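Local atomic coordinates of transcriptional regulator nlh2 (Aquifex aeolicus, PDB entry 4G3V), a protein that probably regulates transcription as an activator working with sigma-54, through a GAF regulatory domain captured here in an inactive state. Residues G128-F133 with Q147-I152; N10-I15 with G153-M158; K67-K72 with N101-G106. All coordinates share one frame; numbering follows the deposited sequence.

Contact 1. Residues G128-F133 with Q147-I152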
ATOM      1  N   GLY A 128       1.443  14.027  -7.991  1.00 28.11           N
ATOM      2  CA  GLY A 128       0.915  13.408  -9.190  1.00 25.88           C
ATOM      3  C   GLY A 128      -0.437  12.762  -8.949  1.00 24.77           C
ATOM      4  O   GLY A 128      -1.001  12.820  -7.845  1.00 25.30           O
ATOM      5  N   VAL A 129      -0.972  12.159 -10.000  1.00 23.17           N
ATOM      6  CA  VAL A 129      -2.237  11.425  -9.907  1.00 24.78           C
ATOM      7  C   VAL A 129      -2.131  10.183 -10.771  1.00 24.82           C
ATOM      8  O   VAL A 129      -1.540  10.237 -11.854  1.00 26.46           O
ATOM      9  CB  VAL A 129      -3.425  12.283 -10.421  1.00 25.39           C
ATOM     10  CG1 VAL A 129      -4.717  11.452 -10.503  1.00 24.89           C
ATOM     11  CG2 VAL A 129      -3.597  13.543  -9.548  1.00 27.32           C
ATOM     12  N   ILE A 130      -2.658   9.058 -10.289  1.00 22.07           N
ATOM     13  CA  ILE A 130      -2.817   7.894 -11.157  1.00 22.16           C
ATOM     14  C   ILE A 130      -4.297   7.758 -11.443  1.00 23.52           C
ATOM     15  O   ILE A 130      -5.121   7.792 -10.525  1.00 23.49           O
ATOM     16  CB  ILE A 130      -2.240   6.606 -10.549  1.00 24.06           C
ATOM     17  CG1 ILE A 130      -2.591   5.400 -11.422  1.00 25.16           C
ATOM     18  CG2 ILE A 130      -2.719   6.393  -9.123  1.00 22.75           C
ATOM     19  CD1 ILE A 130      -1.894   4.100 -10.996  1.00 25.15           C
ATOM     20  N   THR A 131      -4.623   7.637 -12.731  1.00 25.04           N
ATOM     21  CA  THR A 131      -5.998   7.562 -13.195  1.00 24.75           C
ATOM     22  C   THR A 131      -6.184   6.300 -14.027  1.00 27.92           C
ATOM     23  O   THR A 131      -5.389   6.017 -14.938  1.00 29.21           O
ATOM     24  CB  THR A 131      -6.343   8.778 -14.044  1.00 26.55           C
ATOM     25  OG1 THR A 131      -6.261   9.957 -13.229  1.00 27.37           O
ATOM     26  CG2 THR A 131      -7.741   8.655 -14.661  1.00 28.02           C
ATOM     27  N   ILE A 132      -7.231   5.550 -13.725  1.00 25.45           N
ATOM     28  CA  ILE A 132      -7.513   4.324 -14.461  1.00 26.12           C
ATOM     29  C   ILE A 132      -8.967   4.283 -14.909  1.00 27.40           C
ATOM     30  O   ILE A 132      -9.837   4.886 -14.288  1.00 26.68           O
ATOM     31  CB  ILE A 132      -7.190   3.051 -13.629  1.00 28.94           C
ATOM     32  CG1 ILE A 132      -8.185   2.842 -12.495  1.00 32.54           C
ATOM     33  CG2 ILE A 132      -5.790   3.127 -13.039  1.00 29.82           C
ATOM     34  CD1 ILE A 132      -9.289   1.884 -12.811  1.00 35.16           C
ATOM     35  N   PHE A 133      -9.218   3.566 -15.995  1.00 29.36           N
ATOM     36  CA  PHE A 133     -10.564   3.347 -16.484  1.00 30.46           C
ATOM     37  C   PHE A 133     -10.805   1.838 -16.527  1.00 32.26           C
ATOM     38  O   PHE A 133      -9.963   1.079 -17.025  1.00 35.96           O
ATOM     39  CB  PHE A 133     -10.706   3.925 -17.885  1.00 31.42           C
ATOM     40  CG  PHE A 133     -10.641   5.422 -17.937  1.00 33.54           C
ATOM     41  CD1 PHE A 133      -9.425   6.071 -17.976  1.00 33.30           C
ATOM     42  CD2 PHE A 133     -11.806   6.179 -17.956  1.00 34.83           C
ATOM     43  CE1 PHE A 133      -9.359   7.447 -18.026  1.00 36.44           C
ATOM     44  CE2 PHE A 133     -11.749   7.548 -18.002  1.00 35.64           C
ATOM     45  CZ  PHE A 133     -10.517   8.189 -18.041  1.00 36.30           C
ATOM     46  N   GLN A 147      -9.875   0.980  -3.246  1.00 31.60           N
ATOM     47  CA  GLN A 147      -8.908   0.918  -2.145  1.00 31.83           C
ATOM     48  C   GLN A 147      -7.541   0.527  -2.701  1.00 30.79           C
ATOM     49  O   GLN A 147      -6.499   1.085  -2.321  1.00 28.62           O
ATOM     50  CB  GLN A 147      -9.361  -0.078  -1.062  1.00 36.84           C
ATOM     51  CG  GLN A 147      -8.510  -0.036   0.227  1.00 39.66           C
ATOM     52  CD  GLN A 147      -9.087  -0.876   1.383  1.00 42.49           C
ATOM     53  OE1 GLN A 147     -10.051  -1.623   1.207  1.00 45.18           O
ATOM     54  NE2 GLN A 147      -8.496  -0.740   2.575  1.00 40.84           N
ATOM     55  N   THR A 148      -7.544  -0.425  -3.620  1.00 27.66           N
ATOM     56  CA  THR A 148      -6.298  -0.900  -4.198  1.00 28.34           C
ATOM     57  C   THR A 148      -5.614   0.159  -5.073  1.00 24.71           C
ATOM     58  O   THR A 148      -4.394   0.321  -5.021  1.00 25.32           O
ATOM     59  CB  THR A 148      -6.529  -2.183  -4.986  1.00 29.10           C
ATOM     60  OG1 THR A 148      -6.856  -3.229  -4.069  1.00 30.86           O
ATOM     61  CG2 THR A 148      -5.288  -2.573  -5.745  1.00 29.73           C
ATOM     62  N   ILE A 149      -6.378   0.908  -5.858  1.00 24.79           N
ATOM     63  CA  ILE A 149      -5.773   1.986  -6.630  1.00 26.00           C
ATOM     64  C   ILE A 149      -5.183   3.035  -5.675  1.00 26.07           C
ATOM     65  O   ILE A 149      -4.102   3.595  -5.925  1.00 25.27           O
ATOM     66  CB  ILE A 149      -6.777   2.605  -7.621  1.00 26.32           C
ATOM     67  CG1 ILE A 149      -7.264   1.530  -8.599  1.00 29.48           C
ATOM     68  CG2 ILE A 149      -6.143   3.791  -8.379  1.00 26.89           C
ATOM     69  CD1 ILE A 149      -6.168   0.893  -9.412  1.00 30.38           C
ATOM     70  N   ASN A 150      -5.875   3.311  -4.573  1.00 24.27           N
ATOM     71  CA  ASN A 150      -5.320   4.245  -3.601  1.00 26.48           C
ATOM     72  C   ASN A 150      -3.983   3.748  -3.047  1.00 25.53           C
ATOM     73  O   ASN A 150      -3.047   4.531  -2.870  1.00 23.21           O
ATOM     74  CB  ASN A 150      -6.276   4.510  -2.456  1.00 28.68           C
ATOM     75  CG  ASN A 150      -5.736   5.578  -1.503  1.00 34.96           C
ATOM     76  OD1 ASN A 150      -5.645   6.755  -1.866  1.00 39.16           O
ATOM     77  ND2 ASN A 150      -5.340   5.166  -0.301  1.00 34.45           N
ATOM     78  N   VAL A 151      -3.897   2.451  -2.776  1.00 26.07           N
ATOM     79  CA  VAL A 151      -2.653   1.861  -2.298  1.00 25.31           C
ATOM     80  C   VAL A 151      -1.553   2.067  -3.332  1.00 24.72           C
ATOM     81  O   VAL A 151      -0.433   2.436  -2.991  1.00 24.89           O
ATOM     82  CB  VAL A 151      -2.803   0.361  -2.016  1.00 25.93           C
ATOM     83  CG1 VAL A 151      -1.432  -0.297  -1.883  1.00 25.07           C
ATOM     84  CG2 VAL A 151      -3.634   0.139  -0.754  1.00 27.19           C
ATOM     85  N   ILE A 152      -1.884   1.871  -4.606  1.00 23.46           N
ATOM     86  CA  ILE A 152      -0.879   2.024  -5.655  1.00 23.63           C
ATOM     87  C   ILE A 152      -0.404   3.480  -5.748  1.00 22.07           C
ATOM     88  O   ILE A 152       0.778   3.738  -5.933  1.00 22.40           O
ATOM     89  CB  ILE A 152      -1.386   1.477  -6.982  1.00 23.36           C
ATOM     90  CG1 ILE A 152      -1.512  -0.055  -6.845  1.00 25.92           C
ATOM     91  CG2 ILE A 152      -0.424   1.841  -8.131  1.00 24.05           C
ATOM     92  CD1 ILE A 152      -2.199  -0.708  -7.960  1.00 30.03           C
TER
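Ile130 and Ile132 of the strand meet Ile149 and Ile152 of the helix in a wholly apolar contact, with 198 Å² buried between the two segments. Strand and helix run roughly antiparallel, at 146° between their directions, and their axes come within 9.3 Å. Ile130 carries the larger share on the strand side. From its CB, which points at the helix, the CG2 branch faces CG2 of Ile149 at a loose 4.4 Å. The other branch has CG1 opposite the backbone N (chi1 173°) and stays extended, so that CD1 of Ile130 reaches CG2 of Ile152 at 3.9 Å. Two residues on, CG1 of Ile132 lies 4.2 Å from CD1 of Ile149, the two side chains meeting at a slant. Ile149 thus touches both strand isoleucines, one with its CG2 branch and the other with CD1. In the GAF fold this strand is held between strands 44-51 and 113-122 of the antiparallel sheet, and helix 139-162 packs on one face of it. Helix 25-40 joins the same layer through Val32 and Leu36, while Ile15 of helix 4-19 reaches Ile152 from further out.

Contact 2. Residues N10-I15 with G153-M158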
ATOM      1  N   ASN A  10      -1.246  -9.754  -4.747  1.00 26.78           N
ATOM      2  CA  ASN A  10      -0.103 -10.072  -5.595  1.00 27.37           C
ATOM      3  C   ASN A  10       0.379  -8.887  -6.437  1.00 24.20           C
ATOM      4  O   ASN A  10       1.591  -8.705  -6.629  1.00 26.19           O
ATOM      5  CB  ASN A  10      -0.407 -11.302  -6.467  1.00 30.54           C
ATOM      6  CG  ASN A  10      -0.476 -12.589  -5.643  1.00 35.34           C
ATOM      7  OD1 ASN A  10       0.153 -12.688  -4.585  1.00 39.62           O
ATOM      8  ND2 ASN A  10      -1.239 -13.577  -6.121  1.00 36.05           N
ATOM      9  N   VAL A  11      -0.534  -8.079  -6.952  1.00 25.17           N
ATOM     10  CA  VAL A  11      -0.100  -6.937  -7.766  1.00 24.35           C
ATOM     11  C   VAL A  11       0.595  -5.879  -6.911  1.00 23.38           C
ATOM     12  O   VAL A  11       1.542  -5.230  -7.359  1.00 25.15           O
ATOM     13  CB  VAL A  11      -1.239  -6.317  -8.628  1.00 31.23           C
ATOM     14  CG1 VAL A  11      -2.082  -5.371  -7.834  1.00 32.40           C
ATOM     15  CG2 VAL A  11      -0.641  -5.583  -9.835  1.00 33.16           C
ATOM     16  N   VAL A  12       0.131  -5.697  -5.683  1.00 23.37           N
ATOM     17  CA  VAL A  12       0.796  -4.776  -4.770  1.00 23.16           C
ATOM     18  C   VAL A  12       2.215  -5.277  -4.462  1.00 22.91           C
ATOM     19  O   VAL A  12       3.180  -4.501  -4.494  1.00 23.31           O
ATOM     20  CB  VAL A  12      -0.026  -4.585  -3.475  1.00 25.43           C
ATOM     21  CG1 VAL A  12       0.834  -3.993  -2.356  1.00 26.84           C
ATOM     22  CG2 VAL A  12      -1.241  -3.705  -3.764  1.00 26.84           C
ATOM     23  N   ASN A  13       2.368  -6.563  -4.179  1.00 23.05           N
ATOM     24  CA  ASN A  13       3.724  -7.103  -3.979  1.00 24.71           C
ATOM     25  C   ASN A  13       4.604  -6.910  -5.215  1.00 21.44           C
ATOM     26  O   ASN A  13       5.771  -6.540  -5.110  1.00 22.70           O
ATOM     27  CB  ASN A  13       3.688  -8.596  -3.626  1.00 26.01           C
ATOM     28  CG  ASN A  13       2.997  -8.873  -2.314  1.00 27.11           C
ATOM     29  OD1 ASN A  13       2.876  -7.992  -1.465  1.00 26.28           O
ATOM     30  ND2 ASN A  13       2.539 -10.111  -2.138  1.00 28.61           N
ATOM     31  N   GLU A  14       4.039  -7.156  -6.392  1.00 22.82           N
ATOM     32  CA  GLU A  14       4.790  -7.061  -7.648  1.00 23.98           C
ATOM     33  C   GLU A  14       5.195  -5.614  -7.938  1.00 20.92           C
ATOM     34  O   GLU A  14       6.320  -5.342  -8.334  1.00 23.54           O
ATOM     35  CB  GLU A  14       3.948  -7.623  -8.793  1.00 26.46           C
ATOM     36  CG  GLU A  14       4.564  -7.474 -10.186  1.00 30.46           C
ATOM     37  CD  GLU A  14       5.821  -8.292 -10.419  1.00 35.13           C
ATOM     38  OE1 GLU A  14       6.306  -8.987  -9.499  1.00 35.17           O
ATOM     39  OE2 GLU A  14       6.321  -8.235 -11.561  1.00 36.95           O
ATOM     40  N   ILE A  15       4.272  -4.678  -7.717  1.00 20.77           N
ATOM     41  CA  ILE A  15       4.561  -3.266  -7.911  1.00 21.34           C
ATOM     42  C   ILE A  15       5.672  -2.805  -6.975  1.00 21.89           C
ATOM     43  O   ILE A  15       6.558  -2.064  -7.388  1.00 21.47           O
ATOM     44  CB  ILE A  15       3.272  -2.412  -7.759  1.00 22.24           C
ATOM     45  CG1 ILE A  15       2.370  -2.648  -8.988  1.00 23.43           C
ATOM     46  CG2 ILE A  15       3.602  -0.936  -7.632  1.00 22.18           C
ATOM     47  CD1 ILE A  15       0.956  -2.070  -8.868  1.00 24.75           C
ATOM     48  N   GLY A 153      -1.305   4.434  -5.547  1.00 22.14           N
ATOM     49  CA  GLY A 153      -0.911   5.833  -5.518  1.00 21.82           C
ATOM     50  C   GLY A 153       0.091   6.118  -4.407  1.00 21.96           C
ATOM     51  O   GLY A 153       1.039   6.890  -4.577  1.00 22.36           O
ATOM     52  N   ASN A 154      -0.106   5.479  -3.264  1.00 21.27           N
ATOM     53  CA  ASN A 154       0.829   5.600  -2.153  1.00 22.78           C
ATOM     54  C   ASN A 154       2.201   4.962  -2.433  1.00 23.65           C
ATOM     55  O   ASN A 154       3.248   5.534  -2.092  1.00 22.74           O
ATOM     56  CB  ASN A 154       0.214   5.012  -0.899  1.00 23.33           C
ATOM     57  CG  ASN A 154      -0.781   5.973  -0.244  1.00 28.26           C
ATOM     58  OD1 ASN A 154      -0.382   6.907   0.425  1.00 31.89           O
ATOM     59  ND2 ASN A 154      -2.063   5.755  -0.460  1.00 29.01           N
ATOM     60  N   LEU A 155       2.197   3.779  -3.046  1.00 22.18           N
ATOM     61  CA  LEU A 155       3.447   3.152  -3.453  1.00 23.97           C
ATOM     62  C   LEU A 155       4.172   4.077  -4.407  1.00 21.74           C
ATOM     63  O   LEU A 155       5.402   4.219  -4.355  1.00 22.12           O
ATOM     64  CB  LEU A 155       3.195   1.805  -4.117  1.00 23.39           C
ATOM     65  CG  LEU A 155       2.606   0.706  -3.236  1.00 24.93           C
ATOM     66  CD1 LEU A 155       2.303  -0.516  -4.079  1.00 25.50           C
ATOM     67  CD2 LEU A 155       3.537   0.349  -2.101  1.00 25.77           C
ATOM     68  N   LEU A 156       3.422   4.706  -5.300  1.00 23.44           N
ATOM     69  CA  LEU A 156       4.039   5.631  -6.239  1.00 23.04           C
ATOM     70  C   LEU A 156       4.589   6.880  -5.516  1.00 22.11           C
ATOM     71  O   LEU A 156       5.617   7.432  -5.907  1.00 25.03           O
ATOM     72  CB  LEU A 156       3.038   6.020  -7.335  1.00 21.33           C
ATOM     73  CG  LEU A 156       2.781   4.907  -8.358  1.00 21.47           C
ATOM     74  CD1 LEU A 156       1.556   5.195  -9.217  1.00 22.04           C
ATOM     75  CD2 LEU A 156       4.022   4.711  -9.272  1.00 23.90           C
ATOM     76  N   GLY A 157       3.901   7.331  -4.470  1.00 20.85           N
ATOM     77  CA  GLY A 157       4.398   8.445  -3.673  1.00 23.63           C
ATOM     78  C   GLY A 157       5.771   8.121  -3.095  1.00 23.84           C
ATOM     79  O   GLY A 157       6.686   8.930  -3.128  1.00 24.05           O
ATOM     80  N   MET A 158       5.927   6.911  -2.567  1.00 23.96           N
ATOM     81  CA  MET A 158       7.208   6.455  -2.035  0.78 23.60           C
ATOM     82  C   MET A 158       8.251   6.475  -3.147  1.00 24.29           C
ATOM     83  O   MET A 158       9.380   6.907  -2.951  1.00 26.37           O
ATOM     84  CB  MET A 158       7.103   5.033  -1.478  0.78 24.01           C
ATOM     85  CG  MET A 158       6.188   4.859  -0.268  0.78 26.37           C
ATOM     86  SD  MET A 158       6.794   5.613   1.243  0.78 30.61           S
ATOM     87  CE  MET A 158       8.384   4.825   1.450  0.78 28.33           C
TER
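Ile15 and Leu155 mark the point where the two helical segments come nearest, their CA atoms 7.9 Å apart, with no hydrogen bond passing between the two segments. The surface buried is small, 126 Å², and on the 153-158 side nearly all of it belongs to Leu155, a single side chain that reaches across to helix 4-19. Its CG is turned opposite the carbonyl carbon (chi1 -66°) and CD1 continues the chain straight out (chi2 175°), which brings this methyl to the surface of the other helix. There CD1 of Leu155 touches CG2 of Ile15 at 3.8 Å, the one side chain lying aslant the other. One helical turn earlier, CG1 of Val12 lies 4.1 Å from CD1 of Leu155, and here the two side chains cross nearly at right angles. The same methyl, CD1 of Leu155, also comes to 4.1 Å from the carbonyl O of Val12, an oxygen that is also hydrogen-bonded to Thr16 OG1. All three touching residues are buried. Val35 of helix 25-40 packs against Ile15, while Met158 of the second subunit lies against Leu155.

Asn154, next to the leucine, turns to the dimer partner: its OD1 is bonded to Thr16 OG1 of the second subunit and its ND2 to Asn13 OD1 of that subunit, with a further bond from ND2 to Asn150 O in its own helix. Apolar packing within the chain therefore borders a polar patch between chains. Helices 4-19 and 139-162 of each subunit come together in a helical bundle at the dimer interface, an association through terminal helices known from other GAF domains.

Contact 3. Residues K67-K72 with N101-G106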
ATOM      1  N   LYS A  67      -0.148  10.264 -26.164  1.00 61.90           N
ATOM      2  CA  LYS A  67      -1.005  11.440 -26.039  1.00 65.34           C
ATOM      3  C   LYS A  67      -0.454  12.402 -24.984  1.00 66.08           C
ATOM      4  O   LYS A  67      -0.147  11.995 -23.859  1.00 66.70           O
ATOM      5  CB  LYS A  67      -2.442  11.024 -25.710  1.00 67.32           C
ATOM      6  CG  LYS A  67      -3.096  10.211 -26.826  1.00 70.29           C
ATOM      7  CD  LYS A  67      -4.591  10.050 -26.623  1.00 72.82           C
ATOM      8  CE  LYS A  67      -5.265   9.463 -27.860  1.00 74.37           C
ATOM      9  NZ  LYS A  67      -4.766   8.105 -28.215  1.00 74.11           N
ATOM     10  N   ASP A  68      -0.314  13.671 -25.368  1.00 65.96           N
ATOM     11  CA  ASP A  68       0.223  14.702 -24.490  1.00 70.70           C
ATOM     12  C   ASP A  68      -0.918  15.500 -23.877  1.00 70.53           C
ATOM     13  O   ASP A  68      -1.657  16.184 -24.587  1.00 72.04           O
ATOM     14  CB  ASP A  68       1.150  15.639 -25.269  1.00 77.02           C
ATOM     15  CG  ASP A  68       2.443  14.961 -25.691  1.00 83.53           C
ATOM     16  OD1 ASP A  68       3.005  14.191 -24.880  1.00 85.86           O
ATOM     17  OD2 ASP A  68       2.895  15.195 -26.837  1.00 86.28           O
ATOM     18  N   VAL A  69      -1.060  15.412 -22.560  1.00 68.01           N
ATOM     19  CA  VAL A  69      -2.204  16.012 -21.884  1.00 64.43           C
ATOM     20  C   VAL A  69      -1.796  16.675 -20.581  1.00 60.52           C
ATOM     21  O   VAL A  69      -1.069  16.079 -19.785  1.00 58.88           O
ATOM     22  CB  VAL A  69      -3.255  14.950 -21.548  1.00 65.21           C
ATOM     23  CG1 VAL A  69      -4.532  15.611 -21.081  1.00 66.45           C
ATOM     24  CG2 VAL A  69      -3.513  14.067 -22.751  1.00 65.67           C
ATOM     25  N   ALA A  70      -2.280  17.894 -20.356  1.00 57.76           N
ATOM     26  CA  ALA A  70      -1.977  18.620 -19.132  1.00 57.34           C
ATOM     27  C   ALA A  70      -3.260  18.945 -18.362  1.00 56.84           C
ATOM     28  O   ALA A  70      -4.284  19.253 -18.962  1.00 59.92           O
ATOM     29  CB  ALA A  70      -1.214  19.893 -19.454  1.00 58.56           C
ATOM     30  N   PHE A  71      -3.191  18.860 -17.036  1.00 52.17           N
ATOM     31  CA  PHE A  71      -4.325  19.179 -16.165  1.00 49.03           C
ATOM     32  C   PHE A  71      -3.962  20.282 -15.186  1.00 50.19           C
ATOM     33  O   PHE A  71      -2.897  20.253 -14.572  1.00 50.83           O
ATOM     34  CB  PHE A  71      -4.727  17.961 -15.333  1.00 50.16           C
ATOM     35  CG  PHE A  71      -5.227  16.795 -16.140  1.00 52.86           C
ATOM     36  CD1 PHE A  71      -4.353  15.829 -16.596  1.00 51.86           C
ATOM     37  CD2 PHE A  71      -6.579  16.648 -16.410  1.00 55.06           C
ATOM     38  CE1 PHE A  71      -4.812  14.744 -17.320  1.00 51.73           C
ATOM     39  CE2 PHE A  71      -7.042  15.558 -17.135  1.00 55.72           C
ATOM     40  CZ  PHE A  71      -6.157  14.610 -17.589  1.00 53.21           C
ATOM     41  N   LYS A  72      -4.865  21.236 -15.010  1.00 50.56           N
ATOM     42  CA  LYS A  72      -4.685  22.283 -14.018  1.00 50.43           C
ATOM     43  C   LYS A  72      -5.481  21.920 -12.775  1.00 45.83           C
ATOM     44  O   LYS A  72      -6.434  21.148 -12.856  1.00 41.34           O
ATOM     45  CB  LYS A  72      -5.197  23.611 -14.569  1.00 55.63           C
ATOM     46  CG  LYS A  72      -4.581  23.979 -15.904  1.00 60.72           C
ATOM     47  CD  LYS A  72      -3.098  24.257 -15.770  1.00 65.92           C
ATOM     48  CE  LYS A  72      -2.846  25.633 -15.169  1.00 70.81           C
ATOM     49  NZ  LYS A  72      -1.394  25.914 -15.032  1.00 72.51           N
ATOM     50  N   ASN A 101     -13.324  14.704 -20.297  1.00 62.10           N
ATOM     51  CA  ASN A 101     -12.990  13.873 -21.438  1.00 65.08           C
ATOM     52  C   ASN A 101     -11.935  14.548 -22.285  1.00 70.28           C
ATOM     53  O   ASN A 101     -12.084  14.669 -23.496  1.00 73.01           O
ATOM     54  CB  ASN A 101     -14.230  13.614 -22.286  1.00 65.70           C
ATOM     55  CG  ASN A 101     -13.963  12.638 -23.402  1.00 67.50           C
ATOM     56  OD1 ASN A 101     -12.872  12.069 -23.485  1.00 68.85           O
ATOM     57  ND2 ASN A 101     -14.956  12.428 -24.269  1.00 68.89           N
ATOM     58  N   LYS A 102     -10.876  15.009 -21.637  1.00 74.94           N
ATOM     59  CA  LYS A 102      -9.847  15.772 -22.322  1.00 78.98           C
ATOM     60  C   LYS A 102      -9.310  14.980 -23.507  1.00 80.18           C
ATOM     61  O   LYS A 102      -9.160  15.509 -24.617  1.00 80.89           O
ATOM     62  CB  LYS A 102      -8.713  16.120 -21.354  1.00 81.96           C
ATOM     63  CG  LYS A 102      -7.590  16.937 -21.976  1.00 85.55           C
ATOM     64  CD  LYS A 102      -8.115  18.209 -22.639  1.00 87.61           C
ATOM     65  CE  LYS A 102      -7.029  18.931 -23.422  1.00 89.07           C
ATOM     66  NZ  LYS A 102      -7.573  20.119 -24.142  1.00 89.84           N
ATOM     67  N   THR A 103      -9.046  13.701 -23.264  1.00 80.48           N
ATOM     68  CA  THR A 103      -8.410  12.834 -24.246  1.00 80.68           C
ATOM     69  C   THR A 103      -9.399  12.240 -25.235  1.00 79.08           C
ATOM     70  O   THR A 103      -9.029  11.409 -26.063  1.00 80.03           O
ATOM     71  CB  THR A 103      -7.702  11.677 -23.546  1.00 83.65           C
ATOM     72  OG1 THR A 103      -8.628  11.023 -22.661  1.00 84.28           O
ATOM     73  CG2 THR A 103      -6.519  12.204 -22.756  1.00 84.32           C
ATOM     74  N   GLY A 104     -10.659  12.648 -25.146  1.00 75.84           N
ATOM     75  CA  GLY A 104     -11.674  12.129 -26.042  1.00 71.52           C
ATOM     76  C   GLY A 104     -11.848  10.625 -25.910  1.00 64.71           C
ATOM     77  O   GLY A 104     -12.496  10.007 -26.754  1.00 63.00           O
ATOM     78  N   ILE A 105     -11.291  10.035 -24.847  1.00 60.43           N
ATOM     79  CA  ILE A 105     -11.443   8.603 -24.617  1.00 55.53           C
ATOM     80  C   ILE A 105     -12.913   8.272 -24.458  1.00 54.88           C
ATOM     81  O   ILE A 105     -13.330   7.144 -24.709  1.00 52.55           O
ATOM     82  CB  ILE A 105     -10.672   8.105 -23.375  1.00 53.20           C
ATOM     83  CG1 ILE A 105     -10.863   6.595 -23.205  1.00 50.89           C
ATOM     84  CG2 ILE A 105     -11.135   8.828 -22.112  1.00 53.17           C
ATOM     85  CD1 ILE A 105     -10.092   6.006 -22.031  1.00 50.01           C
ATOM     86  N   GLY A 106     -13.698   9.262 -24.043  1.00 54.88           N
ATOM     87  CA  GLY A 106     -15.121   9.068 -23.832  1.00 56.96           C
ATOM     88  C   GLY A 106     -15.804   8.193 -24.868  1.00 57.98           C
ATOM     89  O   GLY A 106     -16.500   7.241 -24.523  1.00 57.97           O
TER
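Val69 and Thr103 face each other with their CA atoms 7.4 Å apart, Val69 in an extended stretch leading into strand 70-72 and Thr103 in a type I beta turn that spans Asn101 to Gly104. The turn is closed by a backbone bond from Gly104 N to Asn101 O, 3.0 Å long. No hydrogen bond joins the two segments directly; the 205 Å² buried between them comes from side-chain packing.

Val69 uses both its methyls, one for each central residue of the turn. CG1 of Val69 presses on CG of Lys102 at 3.5 Å, tighter than a usual carbon-carbon contact, and the two side chains run past each other in opposite directions. With CG opposite the backbone N (chi1 -179°), Lys102 first reaches toward the valine; a bend at the next bond (chi2 55°) then carries its amine end away. CG2 of Val69 meets CG2 of Thr103, also at 3.5 Å, the two side chains standing about perpendicular. Near the pair, Lys67 and the end of Phe71 border the contact at a looser distance.

Tyr63 links the two sides from outside: its OH is hydrogen-bonded to Thr103 O, its carbonyl O to Lys67 NZ, and its ring takes part in a cation-pi interaction with Lys67. Phe64 packs against Thr103. Strand 70-72 is an outermost strand of the sheet, and the backbone pairing with strand 54-61 already includes Val69 (with Ile57), then Phe71 (with Leu55). The 101-106 turn, part of the long connection between strands 88-90 and 113-122, packs against the face of this edge strand on which the Val69 side chain lies.

How the contacts relate
Helix 4-19 opens the chain and its 10-15 segment waits for a partner 138 residues away, so contact 2 closes the widest loop and encloses the other two. Within it contact 3 comes first, joining the sheet edge at 67-72 to the connection at 101-106; contact 1 follows in series, closing the short loop from strand 125-135 to helix 139-162. Contacts 1 and 2 use that last helix in succession and touch each other, with Val151 CG1 3.9 Å from Val12 CG2. Contact 3, its centre about 25 Å from that of contact 2, lies on the opposite side of the chain's centre from contact 2; Ile105 meets Phe133 of the strand used in contact 1.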